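Local coordinates for protein SAM-dependent O-methyltransferase (Thermotoga maritima, PDB 1O54) that probably methylates N1 of adenosine 58 in tRNA, using S-adenosyl-L-methionine as the methyl donor, and works as a tetramer built from two dimers, at residues F59-G64 against G75-P80; V110-R115 against V134-K139. One frame throughout, in Å; residues are numbered along the deposited sequence.

Contact 1: F59-G64 against G75-P80; sequences FEKGPG and GYILIP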
loop_
_atom_site.group_PDB
_atom_site.type_symbol
_atom_site.label_atom_id
_atom_site.label_comp_id
_atom_site.label_asym_id
_atom_site.label_seq_id
_atom_site.Cartn_x
_atom_site.Cartn_y
_atom_site.Cartn_z
ATOM N N PHE A 59 -34.265 26.257 -8.693
ATOM C CA PHE A 59 -35.314 26.527 -7.698
ATOM C C PHE A 59 -36.632 25.789 -8.006
ATOM O O PHE A 59 -37.478 25.633 -7.116
ATOM C CB PHE A 59 -35.614 28.012 -7.573
ATOM C CG PHE A 59 -34.447 28.835 -7.130
ATOM C CD1 PHE A 59 -33.834 29.704 -8.003
ATOM C CD2 PHE A 59 -33.957 28.735 -5.843
ATOM C CE1 PHE A 59 -32.743 30.483 -7.603
ATOM C CE2 PHE A 59 -32.845 29.509 -5.438
ATOM C CZ PHE A 59 -32.259 30.394 -6.330
ATOM N N GLU A 60 -36.800 25.353 -9.247
ATOM C CA GLU A 60 -38.014 24.609 -9.657
ATOM C C GLU A 60 -37.804 23.114 -9.714
ATOM O O GLU A 60 -38.641 22.395 -10.290
ATOM C CB GLU A 60 -38.448 25.060 -11.028
ATOM C CG GLU A 60 -38.453 26.554 -11.227
ATOM C CD GLU A 60 -39.376 27.263 -10.246
ATOM O OE1 GLU A 60 -39.836 26.661 -9.244
ATOM O OE2 GLU A 60 -39.614 28.424 -10.483
ATOM N N LYS A 61 -36.670 22.669 -9.163
ATOM C CA LYS A 61 -36.292 21.266 -9.148
ATOM C C LYS A 61 -36.005 20.904 -7.700
ATOM O O LYS A 61 -36.471 21.589 -6.779
ATOM C CB LYS A 61 -35.073 21.047 -10.053
ATOM C CG LYS A 61 -35.243 21.527 -11.499
ATOM C CD LYS A 61 -35.581 20.413 -12.455
ATOM C CE LYS A 61 -35.345 20.811 -13.918
ATOM N NZ LYS A 61 -35.192 19.588 -14.763
ATOM N N GLY A 62 -35.235 19.856 -7.458
ATOM C CA GLY A 62 -35.006 19.342 -6.112
ATOM C C GLY A 62 -33.796 18.418 -6.170
ATOM O O GLY A 62 -33.354 18.096 -7.280
ATOM N N PRO A 63 -33.231 18.001 -5.035
ATOM C CA PRO A 63 -32.102 17.100 -5.078
ATOM C C PRO A 63 -32.471 15.789 -5.759
ATOM O O PRO A 63 -33.567 15.237 -5.521
ATOM C CB PRO A 63 -31.743 16.895 -3.602
ATOM C CG PRO A 63 -32.373 18.007 -2.920
ATOM C CD PRO A 63 -33.575 18.349 -3.640
ATOM N N GLY A 64 -31.561 15.322 -6.605
ATOM C CA GLY A 64 -31.725 14.088 -7.329
ATOM C C GLY A 64 -32.356 14.306 -8.685
ATOM O O GLY A 64 -32.407 13.388 -9.468
ATOM N N GLY A 75 -27.009 16.970 -16.276
ATOM C CA GLY A 75 -26.432 16.916 -14.940
ATOM C C GLY A 75 -27.493 16.648 -13.901
ATOM O O GLY A 75 -28.678 16.630 -14.205
ATOM N N TYR A 76 -27.055 16.450 -12.668
ATOM C CA TYR A 76 -27.950 16.212 -11.544
ATOM C C TYR A 76 -27.690 17.202 -10.416
ATOM O O TYR A 76 -26.547 17.538 -10.119
ATOM C CB TYR A 76 -27.726 14.791 -11.040
ATOM C CG TYR A 76 -28.260 13.769 -11.986
ATOM C CD1 TYR A 76 -27.434 13.165 -12.925
ATOM C CD2 TYR A 76 -29.595 13.391 -11.937
ATOM C CE1 TYR A 76 -27.937 12.198 -13.787
ATOM C CE2 TYR A 76 -30.108 12.443 -12.799
ATOM C CZ TYR A 76 -29.269 11.851 -13.726
ATOM O OH TYR A 76 -29.787 10.896 -14.573
ATOM N N ILE A 77 -28.761 17.619 -9.735
ATOM C CA ILE A 77 -28.670 18.542 -8.592
ATOM C C ILE A 77 -28.530 17.720 -7.338
ATOM O O ILE A 77 -29.334 16.795 -7.085
ATOM C CB ILE A 77 -29.980 19.384 -8.497
ATOM C CG1 ILE A 77 -30.203 20.215 -9.765
ATOM C CG2 ILE A 77 -29.958 20.281 -7.262
ATOM C CD1 ILE A 77 -31.688 20.569 -10.007
ATOM N N LEU A 78 -27.499 18.041 -6.548
ATOM C CA LEU A 78 -27.181 17.328 -5.322
ATOM C C LEU A 78 -26.945 18.330 -4.197
ATOM O O LEU A 78 -26.646 19.502 -4.448
ATOM C CB LEU A 78 -25.934 16.433 -5.493
ATOM C CG LEU A 78 -26.001 15.400 -6.637
ATOM C CD1 LEU A 78 -24.695 14.690 -6.791
ATOM C CD2 LEU A 78 -27.133 14.367 -6.447
ATOM N N ILE A 79 -27.086 17.837 -2.974
ATOM C CA ILE A 79 -26.766 18.600 -1.797
ATOM C C ILE A 79 -25.324 18.186 -1.489
ATOM O O ILE A 79 -25.043 17.014 -1.310
ATOM C CB ILE A 79 -27.666 18.240 -0.605
ATOM C CG1 ILE A 79 -29.148 18.546 -0.901
ATOM C CG2 ILE A 79 -27.213 19.018 0.629
ATOM C CD1 ILE A 79 -29.432 19.940 -1.314
ATOM N N PRO A 80 -24.404 19.124 -1.437
ATOM C CA PRO A 80 -23.013 18.773 -1.129
ATOM C C PRO A 80 -22.856 18.178 0.258
ATOM O O PRO A 80 -23.533 18.591 1.219
ATOM C CB PRO A 80 -22.259 20.113 -1.195
ATOM C CG PRO A 80 -23.235 21.139 -1.456
ATOM C CD PRO A 80 -24.601 20.555 -1.582
#
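Gly64 and Ile77 hold this contact together where a loop runs in to the small antiparallel sheet of the N-terminal domain, the one built from strands 25-30, 35-39, 66-68 and 74-78. The loop meets the strand almost at a right angle, 86° between the short segments, and one backbone hydrogen bond links them: Gly64 N donates to Ile77 O over 2.7 Å, and the bond is nearly straight at 176°. The same carbonyl is approached by a second, weaker donor, the CA-H of Pro63, with Pro63 CA lying 3.4 Å from Ile77 O. Gly64 has positive phi, where a side chain would run into the Pro63 carbonyl oxygen. One residue on, Glu65 bonds to the backbone of Ile77 and the chain enters strand 66-68.

The tight part lies over the Ile77 side chain. Its CG1 branch sits beside the backbone N (chi1 -60°) and carries CD1 out to the Lys61 side chain, which it crosses at about a right angle; CB of Ile77 lies 3.8 Å from Gly62 O. Beyond its CB, Lys61 turns off, bent at chi2, and NZ ends on the carbonyl of Ile66. The looser part is the Pro63 and Ile79 pair, both partly exposed, where the proline CG rests 3.8 Å from Ile79 CG1 and Leu20 touches the isoleucine. On the buried side, Gly64 O comes to the edge of the Tyr76 ring, near its plane, 3.7 Å from CD2, while the tyrosine OH bonds to Arg272 O of the second subunit. At Lys61 the fit is tight: its CB lies 3.4 Å from Ile77 CD1, closer than carbons usually sit.

Contact 2: V110-R115 against V134-K139; sequences VKEGDR and VGSSGK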
loop_
_atom_site.group_PDB
_atom_site.type_symbol
_atom_site.label_atom_id
_atom_site.label_comp_id
_atom_site.label_asym_id
_atom_site.label_seq_id
_atom_site.Cartn_x
_atom_site.Cartn_y
_atom_site.Cartn_z
ATOM N N VAL A 110 -14.299 10.871 19.852
ATOM C CA VAL A 110 -15.115 12.083 19.975
ATOM C C VAL A 110 -16.600 11.692 19.916
ATOM O O VAL A 110 -17.041 10.999 18.998
ATOM C CB VAL A 110 -14.785 13.164 18.927
ATOM C CG1 VAL A 110 -15.578 14.404 19.180
ATOM C CG2 VAL A 110 -13.284 13.454 18.886
ATOM N N LYS A 111 -17.336 12.135 20.931
ATOM C CA LYS A 111 -18.708 11.703 21.129
ATOM C C LYS A 111 -19.526 12.803 21.786
ATOM O O LYS A 111 -19.012 13.835 22.217
ATOM C CB LYS A 111 -18.718 10.465 22.000
ATOM C CG LYS A 111 -18.287 10.738 23.400
ATOM C CD LYS A 111 -18.037 9.473 24.217
ATOM C CE LYS A 111 -17.990 9.836 25.719
ATOM N NZ LYS A 111 -16.877 10.740 26.166
ATOM N N GLU A 112 -20.834 12.563 21.811
ATOM C CA GLU A 112 -21.816 13.537 22.313
ATOM C C GLU A 112 -21.376 14.114 23.632
ATOM O O GLU A 112 -21.117 13.379 24.596
ATOM C CB GLU A 112 -23.188 12.861 22.466
ATOM C CG GLU A 112 -24.310 13.813 22.876
ATOM C CD GLU A 112 -24.738 14.778 21.801
ATOM O OE1 GLU A 112 -24.917 15.996 22.124
ATOM O OE2 GLU A 112 -24.917 14.339 20.640
ATOM N N GLY A 113 -21.369 15.434 23.709
ATOM C CA GLY A 113 -21.051 16.141 24.942
ATOM C C GLY A 113 -19.575 16.375 25.230
ATOM O O GLY A 113 -19.238 17.035 26.218
ATOM N N ASP A 114 -18.688 15.815 24.426
ATOM C CA ASP A 114 -17.269 15.981 24.623
ATOM C C ASP A 114 -16.842 17.444 24.467
ATOM O O ASP A 114 -17.439 18.226 23.699
ATOM C CB ASP A 114 -16.439 15.174 23.650
ATOM C CG ASP A 114 -16.227 13.737 24.053
ATOM O OD1 ASP A 114 -16.643 13.328 25.179
ATOM O OD2 ASP A 114 -15.646 12.958 23.241
ATOM N N ARG A 115 -15.834 17.786 25.243
ATOM C CA ARG A 115 -15.107 19.042 25.119
ATOM C C ARG A 115 -13.757 18.705 24.458
ATOM O O ARG A 115 -12.984 17.870 24.976
ATOM C CB ARG A 115 -14.884 19.670 26.498
ATOM C CG ARG A 115 -16.203 20.166 27.118
ATOM C CD ARG A 115 -16.157 20.395 28.643
ATOM N NE ARG A 115 -15.238 21.481 28.984
ATOM C CZ ARG A 115 -14.026 21.329 29.542
ATOM N NH1 ARG A 115 -13.543 20.133 29.830
ATOM N NH2 ARG A 115 -13.312 22.393 29.847
ATOM N N VAL A 134 -19.014 16.016 18.298
ATOM C CA VAL A 134 -19.317 16.357 19.707
ATOM C C VAL A 134 -20.824 16.489 19.971
ATOM O O VAL A 134 -21.255 16.655 21.125
ATOM C CB VAL A 134 -18.583 17.626 20.181
ATOM C CG1 VAL A 134 -17.025 17.496 20.026
ATOM C CG2 VAL A 134 -19.092 18.847 19.444
ATOM N N GLY A 135 -21.621 16.491 18.899
ATOM C CA GLY A 135 -23.063 16.646 19.033
ATOM C C GLY A 135 -23.483 18.054 19.400
ATOM O O GLY A 135 -22.664 18.968 19.511
ATOM N N SER A 136 -24.783 18.261 19.578
ATOM C CA SER A 136 -25.258 19.582 19.978
ATOM C C SER A 136 -24.844 19.991 21.398
ATOM O O SER A 136 -24.864 21.188 21.724
ATOM C CB SER A 136 -26.790 19.672 19.867
ATOM O OG SER A 136 -27.416 18.785 20.778
ATOM N N SER A 137 -24.524 19.018 22.246
ATOM C CA SER A 137 -24.197 19.283 23.664
ATOM C C SER A 137 -22.698 19.437 24.000
ATOM O O SER A 137 -22.334 19.809 25.128
ATOM C CB SER A 137 -24.830 18.194 24.563
ATOM O OG SER A 137 -24.139 16.940 24.467
ATOM N N GLY A 138 -21.844 19.107 23.045
ATOM C CA GLY A 138 -20.405 19.219 23.204
ATOM C C GLY A 138 -19.894 20.562 22.707
ATOM O O GLY A 138 -20.671 21.444 22.302
ATOM N N LYS A 139 -18.575 20.704 22.693
ATOM C CA LYS A 139 -17.962 21.935 22.235
ATOM C C LYS A 139 -16.544 21.690 21.756
ATOM O O LYS A 139 -15.796 20.916 22.397
ATOM C CB LYS A 139 -17.905 22.949 23.359
ATOM C CG LYS A 139 -17.576 24.375 22.917
ATOM C CD LYS A 139 -18.665 24.975 22.007
ATOM C CE LYS A 139 -19.904 25.400 22.781
ATOM N NZ LYS A 139 -20.870 26.237 21.998
HETATM O O HOH W 1 -26.802 15.825 19.341
HETATM O O HOH W 2 -20.120 19.380 27.102
#
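Gly113 and Val134 bring the two backbones together: within the type II turn from Lys111 to Asp114, Gly113 N bonds to Val134 O (2.9 Å), and Lys139 N bonds to Asp114 O (2.9 Å) in the carbonyl plane, opening the parallel pairing of Arg115 with Lys139. Gly138 packs so closely here that a CB would clash with Asp114 O. Glu112 does most of the side-chain work. The extended first torsion of Glu112 (chi1 -175°) and a bend at chi2 fold its carboxylate back over the 134-139 loop. Its OE1 takes two bonds from one residue: Ser137 OG, 2.6 Å away, meets the anti lone pair, and Ser137 N, at 3.0 Å, arrives nearly along the C-O axis. OE2 pairs with Arg165 of the second subunit and accepts from a water that also bonds Ser136 N. Cut back to an alanine, this position would probably leave Ser137 N without its acceptor and the arginine without its counter-charge, with the serine hydroxyl set free to turn. Beneath, Val110 CG1 lies beside Val134 CG1 at 3.5 Å. The loop 134-139 is the return of a beta-alpha-beta crossover, lying against the lead-in to its first strand, 115-119, in the Rossmann-like methyltransferase fold.

Contact 1 closes before contact 2 opens along the chain, and the two never meet: their centres are 32 Å apart and their nearest atoms about 18 Å. Contact 1 belongs to the N-terminal beta domain, contact 2 to the Rossmann-like domain that follows it. Neither lies at the predicted S-adenosyl-L-methionine site of Glu144, Asp172 and Asp188. Contact 2 is tied to it through the sheet, because strand 139-143 runs from its 134-139 segment directly to Glu144, and strand 115-119 leads to a probable GxGxxA turn starting at Gly120. What the contacts share is the assembly, since both reach the second subunit of the tetramer.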